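Local atomic coordinates of diaminopimelate decarboxylase (Psychromonas ingrahamii, PDB entry 4XG1), a protein that probably catalyses the pyridoxal-phosphate-dependent decarboxylation of meso-diaminopimelate to L-lysine, the closing step of the diaminopimelate route to lysine. Residues A62-A67 / G377-S382; G202-E207 / L241-D246; P275-M280 / T373-S378. One frame throughout, in Å; residues are numbered along the deposited sequence.

Contact 1: residues A62-A67 / G377-S382; sequences ANSNLA and GSTMSS
Thr379 presses its methyl group against the loop that leads into helix 66-74: CG2 lies 3.6 Å from CA of Asn63, while Ser64 OG touches the same methyl. Its OG1 sits between the backbone N and the carbonyl carbon (chi1 56°), which sends the hydroxyl back to Lys61 O and leaves CG2 to pack against Asn63 CA and the Ser64 hydroxyl. A threonine suits a place that needs a methyl and a hydroxyl on the same CB. Ser64 OG is bonded to Val60 O.

Two waters carry the polar part of the contact. One donates to Ala62 O (2.7 Å) and accepts from Gly377 N (2.9 Å), with a weak third bond from Thr379 N. The second accepts from Ser64 N and is hydrogen-bonded to Ser378 OG, 2.9 Å away.

Asn63, CG anti to the backbone N (chi1 -170°), closes an Asx turn: OD1 accepts from Asn65 N at 3.2 Å, in the carbonyl plane, while ND2 donates to Gly374 O. Asn65 then N-caps the helix, its OD1 taking Ala67 N at 2.9 Å from 42° above the carbonyl plane; its ND2 donates to Val403 O.

Asparagine fits both places because its amide carries an acceptor and a donor side by side. The chemistry thus implies a polar, water-bridged seam, in which amides and hydroxyls order the chain just after Lys61, the predicted attachment point of the cofactor.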
loop_
_atom_site.group_PDB
_atom_site.type_symbol
_atom_site.label_atom_id
_atom_site.label_comp_id
_atom_site.label_asym_id
_atom_site.label_seq_id
_atom_site.Cartn_x
_atom_site.Cartn_y
_atom_site.Cartn_z
ATOM N N ALA B 62 -4.215 0.532 12.888
ATOM C CA ALA B 62 -3.764 -0.870 12.880
ATOM C C ALA B 62 -4.760 -1.768 12.181
ATOM O O ALA B 62 -4.403 -2.751 11.542
ATOM C CB ALA B 62 -3.568 -1.366 14.292
ATOM N N ASN B 63 -6.019 -1.426 12.350
ATOM C CA ASN B 63 -7.132 -2.184 11.789
ATOM C C ASN B 63 -8.362 -1.354 12.054
ATOM O O ASN B 63 -8.748 -1.181 13.209
ATOM C CB ASN B 63 -7.264 -3.545 12.465
ATOM C CG ASN B 63 -8.223 -4.430 11.754
ATOM O OD1 ASN B 63 -9.322 -4.004 11.487
ATOM N ND2 ASN B 63 -7.800 -5.640 11.362
ATOM N N SER B 64 -8.959 -0.848 10.995
ATOM C CA SER B 64 -10.007 0.138 11.106
ATOM C C SER B 64 -11.369 -0.433 10.744
ATOM O O SER B 64 -12.356 0.310 10.595
ATOM C CB SER B 64 -9.678 1.313 10.166
ATOM O OG SER B 64 -8.299 1.591 10.211
ATOM N N ASN B 65 -11.442 -1.742 10.628
ATOM C CA ASN B 65 -12.700 -2.352 10.278
ATOM C C ASN B 65 -13.816 -1.982 11.270
ATOM O O ASN B 65 -13.589 -1.987 12.462
ATOM C CB ASN B 65 -12.542 -3.843 10.229
ATOM C CG ASN B 65 -13.839 -4.539 9.880
ATOM O OD1 ASN B 65 -14.632 -4.872 10.765
ATOM N ND2 ASN B 65 -14.085 -4.726 8.604
ATOM N N LEU B 66 -15.018 -1.699 10.758
ATOM C CA LEU B 66 -16.118 -1.230 11.592
ATOM C C LEU B 66 -16.492 -2.227 12.738
ATOM O O LEU B 66 -16.768 -1.812 13.829
ATOM C CB LEU B 66 -17.349 -0.964 10.769
ATOM C CG LEU B 66 -17.289 0.135 9.734
ATOM C CD1 LEU B 66 -18.686 0.350 9.165
ATOM C CD2 LEU B 66 -16.780 1.408 10.285
ATOM N N ALA B 67 -16.488 -3.506 12.462
ATOM C CA ALA B 67 -16.838 -4.490 13.441
ATOM C C ALA B 67 -15.787 -4.492 14.509
ATOM O O ALA B 67 -16.102 -4.619 15.670
ATOM C CB ALA B 67 -16.952 -5.885 12.828
ATOM N N GLY B 377 -2.376 -4.950 8.192
ATOM C CA GLY B 377 -2.629 -5.950 7.156
ATOM C C GLY B 377 -3.574 -5.370 6.129
ATOM O O GLY B 377 -3.142 -4.767 5.107
ATOM N N SER B 378 -4.865 -5.489 6.400
ATOM C CA SER B 378 -5.837 -4.940 5.494
ATOM C C SER B 378 -5.747 -3.444 5.406
ATOM O O SER B 378 -6.075 -2.896 4.362
ATOM C CB SER B 378 -7.243 -5.286 5.919
ATOM O OG SER B 378 -7.422 -4.790 7.203
ATOM N N THR B 379 -5.305 -2.768 6.455
ATOM C CA THR B 379 -5.223 -1.313 6.400
ATOM C C THR B 379 -4.234 -0.804 5.378
ATOM O O THR B 379 -4.356 0.326 4.928
ATOM C CB THR B 379 -4.916 -0.640 7.754
ATOM O OG1 THR B 379 -3.721 -1.145 8.342
ATOM C CG2 THR B 379 -6.046 -0.822 8.657
ATOM N N MET B 380 -3.248 -1.618 5.046
ATOM C CA MET B 380 -2.277 -1.205 4.061
ATOM C C MET B 380 -2.557 -1.852 2.713
ATOM O O MET B 380 -1.710 -1.733 1.820
ATOM C CB MET B 380 -0.848 -1.521 4.504
ATOM C CG MET B 380 -0.537 -0.992 5.880
ATOM S SD MET B 380 1.212 -1.068 6.264
ATOM C CE MET B 380 1.888 0.215 5.242
ATOM N N SER B 381 -3.697 -2.507 2.540
ATOM C CA SER B 381 -3.966 -3.211 1.309
ATOM C C SER B 381 -4.400 -2.307 0.212
ATOM O O SER B 381 -4.907 -1.202 0.440
ATOM C CB SER B 381 -5.033 -4.247 1.488
ATOM O OG SER B 381 -6.269 -3.602 1.780
ATOM N N SER B 382 -4.177 -2.772 -1.008
ATOM C CA SER B 382 -4.452 -1.983 -2.205
ATOM C C SER B 382 -5.039 -2.865 -3.270
ATOM O O SER B 382 -5.289 -4.036 -3.016
ATOM C CB SER B 382 -3.179 -1.355 -2.734
ATOM O OG SER B 382 -2.374 -2.325 -3.390
HETATM O O HOH W 1 -4.950 -4.265 9.399
HETATM O O HOH W 2 -9.125 -2.767 8.450
#

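Contact 2: residues G202-E207 / L241-D246; sequences GSQLTE and LGVPYD. With TME (propane), chain Q; LLP ((2S)-2-amino-6-[[3-hydroxy-2-methyl-5-(phosphonooxymethyl)pyridin-4-yl]methylideneamino]hexanoic acid), chain T.
Two loops at the C-terminal ends of the TIM-barrel strands 192-198 and 234-236 meet here, beside the phosphate of the bound lysine-pyridoxal phosphate adduct. Gln204 carries the contact: its primary amide, with C=O and N-H side by side, grips both the N and the O of Val243. NE2 donates to Val243 O at 2.8 Å, almost straight (174°) and in the plane of both groups, and OE1 accepts from Val243 N at 3.0 Å, the donor tilted from the carbonyl plane. CG stands anti to the backbone N, and the bend at chi2 (50°) folds the amide across to the other loop.

Gly242 lies under this amide, its CA only 3.2 Å from Gln204 OE1. Its N donates to Leu205 O at 2.7 Å, within a single backbone bridge between Leu205 and Leu241. The side of Gly242 that faces the other loop is filled by these oxygens, so a residue without a side chain suits it. The ring of Tyr245 offers its edge to the amide, CE2 being 3.6 Å from Gln204 OE1, while its hydroxyl bonds to Arg277.

Water 3 ties the pair to the cofactor, accepting from Gln204 N at 2.6 Å and donating to the phosphate OP2, with a weak bond to Leu241 O. Ser203 OG also reaches OP2, though the modelled separation is doubtfully short.

Both hydrogen-bonding ends of the glutamine are therefore used, which fixes the flip of its amide. The paired loops in turn place an ordered water, and with it Gln204 N, at the phosphate.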
loop_
_atom_site.group_PDB
_atom_site.type_symbol
_atom_site.label_atom_id
_atom_site.label_comp_id
_atom_site.label_asym_id
_atom_site.label_seq_id
_atom_site.Cartn_x
_atom_site.Cartn_y
_atom_site.Cartn_z
ATOM N N GLY B 202 8.004 4.907 19.084
ATOM C CA GLY B 202 8.250 4.047 17.969
ATOM C C GLY B 202 7.255 2.919 17.962
ATOM O O GLY B 202 6.282 2.940 18.694
ATOM N N SER B 203 7.534 1.894 17.153
ATOM C CA SER B 203 6.636 0.745 17.046
ATOM C C SER B 203 7.419 -0.535 17.046
ATOM O O SER B 203 8.618 -0.539 16.784
ATOM C CB SER B 203 5.780 0.860 15.786
ATOM O OG SER B 203 4.682 -0.024 15.840
ATOM N N GLN B 204 6.729 -1.616 17.368
ATOM C CA GLN B 204 7.377 -2.932 17.548
ATOM C C GLN B 204 8.592 -2.840 18.485
ATOM O O GLN B 204 9.669 -3.335 18.167
ATOM C CB GLN B 204 7.740 -3.523 16.161
ATOM C CG GLN B 204 8.251 -4.951 16.117
ATOM C CD GLN B 204 7.361 -5.937 16.885
ATOM O OE1 GLN B 204 6.194 -5.656 17.163
ATOM N NE2 GLN B 204 7.902 -7.119 17.177
ATOM N N LEU B 205 8.422 -2.169 19.627
ATOM C CA LEU B 205 9.473 -2.121 20.624
ATOM C C LEU B 205 9.349 -3.347 21.532
ATOM O O LEU B 205 8.253 -3.699 21.945
ATOM C CB LEU B 205 9.409 -0.830 21.437
ATOM C CG LEU B 205 9.474 0.443 20.594
ATOM C CD1 LEU B 205 9.535 1.671 21.461
ATOM C CD2 LEU B 205 10.670 0.424 19.637
ATOM N N THR B 206 10.474 -4.001 21.801
ATOM C CA THR B 206 10.494 -5.292 22.529
ATOM C C THR B 206 11.080 -5.223 23.946
ATOM O O THR B 206 11.353 -6.254 24.539
ATOM C CB THR B 206 11.255 -6.358 21.716
ATOM O OG1 THR B 206 12.564 -5.885 21.429
ATOM C CG2 THR B 206 10.526 -6.677 20.362
ATOM N N GLU B 207 11.262 -4.010 24.463
ATOM C CA GLU B 207 11.828 -3.737 25.797
ATOM C C GLU B 207 10.932 -2.731 26.529
ATOM O O GLU B 207 10.400 -1.805 25.897
ATOM C CB GLU B 207 13.221 -3.104 25.654
ATOM C CG GLU B 207 14.254 -3.986 24.953
ATOM C CD GLU B 207 15.353 -4.382 25.918
ATOM O OE1 GLU B 207 16.208 -3.506 26.265
ATOM O OE2 GLU B 207 15.337 -5.562 26.341
ATOM N N LEU B 241 4.242 -0.858 21.801
ATOM C CA LEU B 241 4.585 -2.105 22.419
ATOM C C LEU B 241 4.543 -3.210 21.347
ATOM O O LEU B 241 3.526 -3.362 20.617
ATOM C CB LEU B 241 3.621 -2.434 23.573
ATOM C CG LEU B 241 3.872 -3.777 24.279
ATOM C CD1 LEU B 241 5.244 -3.806 24.944
ATOM C CD2 LEU B 241 2.792 -4.047 25.317
ATOM N N GLY B 242 5.628 -3.974 21.275
ATOM C CA GLY B 242 5.786 -4.945 20.226
ATOM C C GLY B 242 5.123 -6.277 20.486
ATOM O O GLY B 242 4.537 -6.479 21.550
ATOM N N VAL B 243 5.157 -7.164 19.493
ATOM C CA VAL B 243 4.561 -8.469 19.616
ATOM C C VAL B 243 5.509 -9.517 19.084
ATOM O O VAL B 243 6.448 -9.191 18.355
ATOM C CB VAL B 243 3.219 -8.601 18.864
ATOM C CG1 VAL B 243 2.197 -7.627 19.397
ATOM C CG2 VAL B 243 3.391 -8.429 17.358
ATOM N N PRO B 244 5.250 -10.789 19.419
ATOM C CA PRO B 244 6.008 -11.911 18.833
ATOM C C PRO B 244 5.546 -12.274 17.435
ATOM O O PRO B 244 4.400 -12.733 17.261
ATOM C CB PRO B 244 5.732 -13.079 19.805
ATOM C CG PRO B 244 4.412 -12.761 20.432
ATOM C CD PRO B 244 4.382 -11.241 20.539
ATOM N N TYR B 245 6.410 -12.022 16.447
ATOM C CA TYR B 245 6.183 -12.420 15.061
ATOM C C TYR B 245 6.904 -13.738 14.764
ATOM O O TYR B 245 6.316 -14.658 14.198
ATOM C CB TYR B 245 6.683 -11.320 14.082
ATOM C CG TYR B 245 5.749 -10.130 13.957
ATOM C CD1 TYR B 245 4.562 -10.229 13.225
ATOM C CD2 TYR B 245 6.041 -8.911 14.580
ATOM C CE1 TYR B 245 3.697 -9.152 13.129
ATOM C CE2 TYR B 245 5.168 -7.829 14.483
ATOM C CZ TYR B 245 4.003 -7.967 13.750
ATOM O OH TYR B 245 3.154 -6.910 13.615
ATOM N N ASP B 246 8.197 -13.763 15.094
ATOM C CA ASP B 246 9.103 -14.900 14.904
ATOM C C ASP B 246 9.536 -15.402 16.294
ATOM O O ASP B 246 8.828 -16.202 16.919
ATOM C CB ASP B 246 10.301 -14.447 14.050
ATOM C CG ASP B 246 11.257 -15.600 13.665
ATOM O OD1 ASP B 246 11.049 -16.759 14.090
ATOM O OD2 ASP B 246 12.208 -15.353 12.878
HETATM C C1 TME Q . 14.483 -3.654 29.425
HETATM C C2 TME Q . 13.041 -3.882 29.881
HETATM C C3 TME Q . 12.347 -5.115 29.249
HETATM N N1 LLP T . 0.076 6.328 18.187
HETATM C C2 LLP T . 0.698 6.995 17.208
HETATM C "C2'" LLP T . 0.780 8.498 17.279
HETATM C C3 LLP T . 1.254 6.217 16.084
HETATM O O3 LLP T . 1.918 6.841 15.084
HETATM C C4 LLP T . 1.131 4.755 16.091
HETATM C "C4'" LLP T . 1.692 3.877 15.017
HETATM C C5 LLP T . 0.424 4.136 17.230
HETATM C C6 LLP T . -0.082 4.977 18.212
HETATM C "C5'" LLP T . 0.210 2.652 17.347
HETATM O OP4 LLP T . 1.383 1.941 17.392
HETATM P P LLP T . 1.448 0.353 17.595
HETATM O OP1 LLP T . 0.430 -0.185 16.599
HETATM O OP2 LLP T . 2.926 -0.071 17.432
HETATM O OP3 LLP T . 1.189 0.057 19.085
HETATM N N LLP T . 2.869 0.002 9.117
HETATM C CA LLP T . 3.846 -0.377 10.218
HETATM C CB LLP T . 3.351 0.093 11.581
HETATM C CG LLP T . 3.898 1.418 12.075
HETATM C CD LLP T . 2.811 2.338 12.584
HETATM C CE LLP T . 3.432 3.569 13.271
HETATM N NZ LLP T . 2.537 4.484 14.007
HETATM C C LLP T . 3.939 -1.883 10.283
HETATM O O LLP T . 3.224 -2.596 9.601
HETATM O OXT LLP T . 4.714 -2.458 11.028
HETATM O O HOH W 3 4.251 -2.067 18.118
#

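Contact 3: residues P275-M280 / T373-S378; sequences PGRAIM and TGAYGS. With LLP ((2S)-2-amino-6-[[3-hydroxy-2-methyl-5-(phosphonooxymethyl)pyridin-4-yl]methylideneamino]hexanoic acid), chain T.
The ring of Tyr376 and the guanidinium of Arg277 meet, both lining the bound adduct. Over one face of the tyrosine ring lies the adduct's lysine CB, 3.5 Å above the plane and over the ring centre; phosphate oxygen OP1 lies at the edge, in plane, and takes a 2.6 Å bond from Tyr376 OH. A tyrosine thus offers a flat face to the lysine chain and a hydroxyl to the phosphate. One face of the guanidinium carries Tyr376 CE2, 4.2 Å above its plane and offset toward the rim. At its edge, NH1 donates to the adduct's carboxylate OXT at 3.1 Å, and NH2 reaches the same oxygen.

Arg277 runs extended at first, then turns at chi3 (-39°), which brings the charged end to that carboxylate. Ser203 OG bonds to NH2 and Tyr245 OH to NH1, which helps to fix the plane of the group; one flat cation serves several acceptors.

Two backbone amides add to the phosphate site. Arg277 N donates to OP1 of the adduct at 2.7 Å. Gly276 N, at the N-cap, donates to OP3, and its lack of a side chain leaves room for the phosphate. At the helix's other end, Gly374 CA makes a CA-H...O contact with Met280 O (3.2 Å), which a CB on Gly374 would run into.

Short helix 277-280 follows barrel strand 270-273. Helix 35-49 packs on Ala278, Ile279 and Met280, strand 54-59 on Ile279 and Met280, and the loop after strand 367-371 packs against helix 277-280.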
loop_
_atom_site.group_PDB
_atom_site.type_symbol
_atom_site.label_atom_id
_atom_site.label_comp_id
_atom_site.label_asym_id
_atom_site.label_seq_id
_atom_site.Cartn_x
_atom_site.Cartn_y
_atom_site.Cartn_z
ATOM N N PRO B 275 -2.343 1.806 22.147
ATOM C CA PRO B 275 -1.821 0.634 21.486
ATOM C C PRO B 275 -2.589 0.253 20.187
ATOM O O PRO B 275 -3.803 0.366 20.130
ATOM C CB PRO B 275 -2.009 -0.457 22.546
ATOM C CG PRO B 275 -3.219 -0.020 23.282
ATOM C CD PRO B 275 -3.082 1.457 23.368
ATOM N N GLY B 276 -1.872 -0.294 19.211
ATOM C CA GLY B 276 -2.488 -0.861 18.004
ATOM C C GLY B 276 -2.087 -2.297 17.771
ATOM O O GLY B 276 -2.866 -3.234 18.021
ATOM N N ARG B 277 -0.839 -2.467 17.355
ATOM C CA ARG B 277 -0.276 -3.791 17.106
ATOM C C ARG B 277 -0.501 -4.794 18.244
ATOM O O ARG B 277 -0.888 -5.923 18.007
ATOM C CB ARG B 277 1.209 -3.658 16.825
ATOM C CG ARG B 277 1.881 -4.923 16.352
ATOM C CD ARG B 277 3.402 -4.819 16.273
ATOM N NE ARG B 277 3.908 -3.561 15.785
ATOM C CZ ARG B 277 4.159 -3.239 14.520
ATOM N NH1 ARG B 277 3.941 -4.054 13.510
ATOM N NH2 ARG B 277 4.614 -2.015 14.264
ATOM N N ALA B 278 -0.247 -4.375 19.481
ATOM C CA ALA B 278 -0.294 -5.279 20.627
ATOM C C ALA B 278 -1.694 -5.826 20.825
ATOM O O ALA B 278 -1.877 -6.968 21.256
ATOM C CB ALA B 278 0.157 -4.570 21.868
ATOM N N ILE B 279 -2.687 -5.044 20.428
ATOM C CA ILE B 279 -4.055 -5.549 20.460
ATOM C C ILE B 279 -4.403 -6.428 19.274
ATOM O O ILE B 279 -5.006 -7.471 19.441
ATOM C CB ILE B 279 -5.066 -4.415 20.608
ATOM C CG1 ILE B 279 -4.900 -3.797 21.987
ATOM C CG2 ILE B 279 -6.490 -4.932 20.429
ATOM C CD1 ILE B 279 -5.704 -2.538 22.175
ATOM N N MET B 280 -4.033 -6.039 18.072
ATOM C CA MET B 280 -4.592 -6.707 16.863
ATOM C C MET B 280 -3.699 -7.685 16.149
ATOM O O MET B 280 -4.207 -8.563 15.457
ATOM C CB MET B 280 -5.030 -5.658 15.858
ATOM C CG MET B 280 -6.222 -4.842 16.301
ATOM S SD MET B 280 -7.718 -5.798 16.528
ATOM C CE MET B 280 -7.778 -6.833 15.064
ATOM N N THR B 373 -1.356 -11.060 11.189
ATOM C CA THR B 373 -1.686 -10.134 10.136
ATOM C C THR B 373 -2.896 -9.285 10.507
ATOM O O THR B 373 -3.497 -8.638 9.664
ATOM C CB THR B 373 -1.973 -10.861 8.825
ATOM O OG1 THR B 373 -3.072 -11.742 9.018
ATOM C CG2 THR B 373 -0.784 -11.612 8.351
ATOM N N GLY B 374 -3.230 -9.249 11.785
ATOM C CA GLY B 374 -4.375 -8.465 12.222
ATOM C C GLY B 374 -4.090 -6.970 12.329
ATOM O O GLY B 374 -5.027 -6.172 12.445
ATOM N N ALA B 375 -2.810 -6.596 12.328
ATOM C CA ALA B 375 -2.402 -5.209 12.409
ATOM C C ALA B 375 -1.562 -4.845 11.201
ATOM O O ALA B 375 -0.651 -5.557 10.828
ATOM C CB ALA B 375 -1.592 -4.999 13.654
ATOM N N TYR B 376 -1.908 -3.732 10.574
ATOM C CA TYR B 376 -1.185 -3.255 9.408
ATOM C C TYR B 376 -1.231 -4.276 8.281
ATOM O O TYR B 376 -0.274 -4.410 7.498
ATOM C CB TYR B 376 0.229 -2.856 9.810
ATOM C CG TYR B 376 0.181 -1.910 10.982
ATOM C CD1 TYR B 376 -0.260 -0.601 10.815
ATOM C CD2 TYR B 376 0.513 -2.315 12.248
ATOM C CE1 TYR B 376 -0.323 0.277 11.882
ATOM C CE2 TYR B 376 0.428 -1.440 13.342
ATOM C CZ TYR B 376 0.006 -0.171 13.145
ATOM O OH TYR B 376 -0.090 0.698 14.175
ATOM N N GLY B 377 -2.376 -4.950 8.192
ATOM C CA GLY B 377 -2.629 -5.950 7.156
ATOM C C GLY B 377 -3.574 -5.370 6.129
ATOM O O GLY B 377 -3.142 -4.767 5.107
ATOM N N SER B 378 -4.865 -5.489 6.400
ATOM C CA SER B 378 -5.837 -4.940 5.494
ATOM C C SER B 378 -5.747 -3.444 5.406
ATOM O O SER B 378 -6.075 -2.896 4.362
ATOM C CB SER B 378 -7.243 -5.286 5.919
ATOM O OG SER B 378 -7.422 -4.790 7.203
HETATM N N1 LLP T . 0.076 6.328 18.187
HETATM C C2 LLP T . 0.698 6.995 17.208
HETATM C "C2'" LLP T . 0.780 8.498 17.279
HETATM C C3 LLP T . 1.254 6.217 16.084
HETATM O O3 LLP T . 1.918 6.841 15.084
HETATM C C4 LLP T . 1.131 4.755 16.091
HETATM C "C4'" LLP T . 1.692 3.877 15.017
HETATM C C5 LLP T . 0.424 4.136 17.230
HETATM C C6 LLP T . -0.082 4.977 18.212
HETATM C "C5'" LLP T . 0.210 2.652 17.347
HETATM O OP4 LLP T . 1.383 1.941 17.392
HETATM P P LLP T . 1.448 0.353 17.595
HETATM O OP1 LLP T . 0.430 -0.185 16.599
HETATM O OP2 LLP T . 2.926 -0.071 17.432
HETATM O OP3 LLP T . 1.189 0.057 19.085
HETATM N N LLP T . 2.869 0.002 9.117
HETATM C CA LLP T . 3.846 -0.377 10.218
HETATM C CB LLP T . 3.351 0.093 11.581
HETATM C CG LLP T . 3.898 1.418 12.075
HETATM C CD LLP T . 2.811 2.338 12.584
HETATM C CE LLP T . 3.432 3.569 13.271
HETATM N NZ LLP T . 2.537 4.484 14.007
HETATM C C LLP T . 3.939 -1.883 10.283
HETATM O O LLP T . 3.224 -2.596 9.601
HETATM O OXT LLP T . 4.714 -2.458 11.028
#

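Contact 2 is nested along the chain inside the long loop closed by contact 1, and ends before contact 3 opens; contacts 1 and 3 finish on the same loop between strands 367-371 and 391-396, sharing Gly377 and Ser378. Contact 3 lies in the middle, its centre about 9 Å from that of contact 1 and about 11 Å from that of contact 2, whereas the centres of contacts 1 and 2 are about 19 Å apart. Contact 2 joins barrel loops alone, while 62-67 and 275-280 meet the later, strand-rich part. Together they bring pieces remote in sequence to the active site: contacts 2 and 3 hydrogen-bond to the same bound adduct, and Met380 of contact 1 also belongs to an adduct pocket.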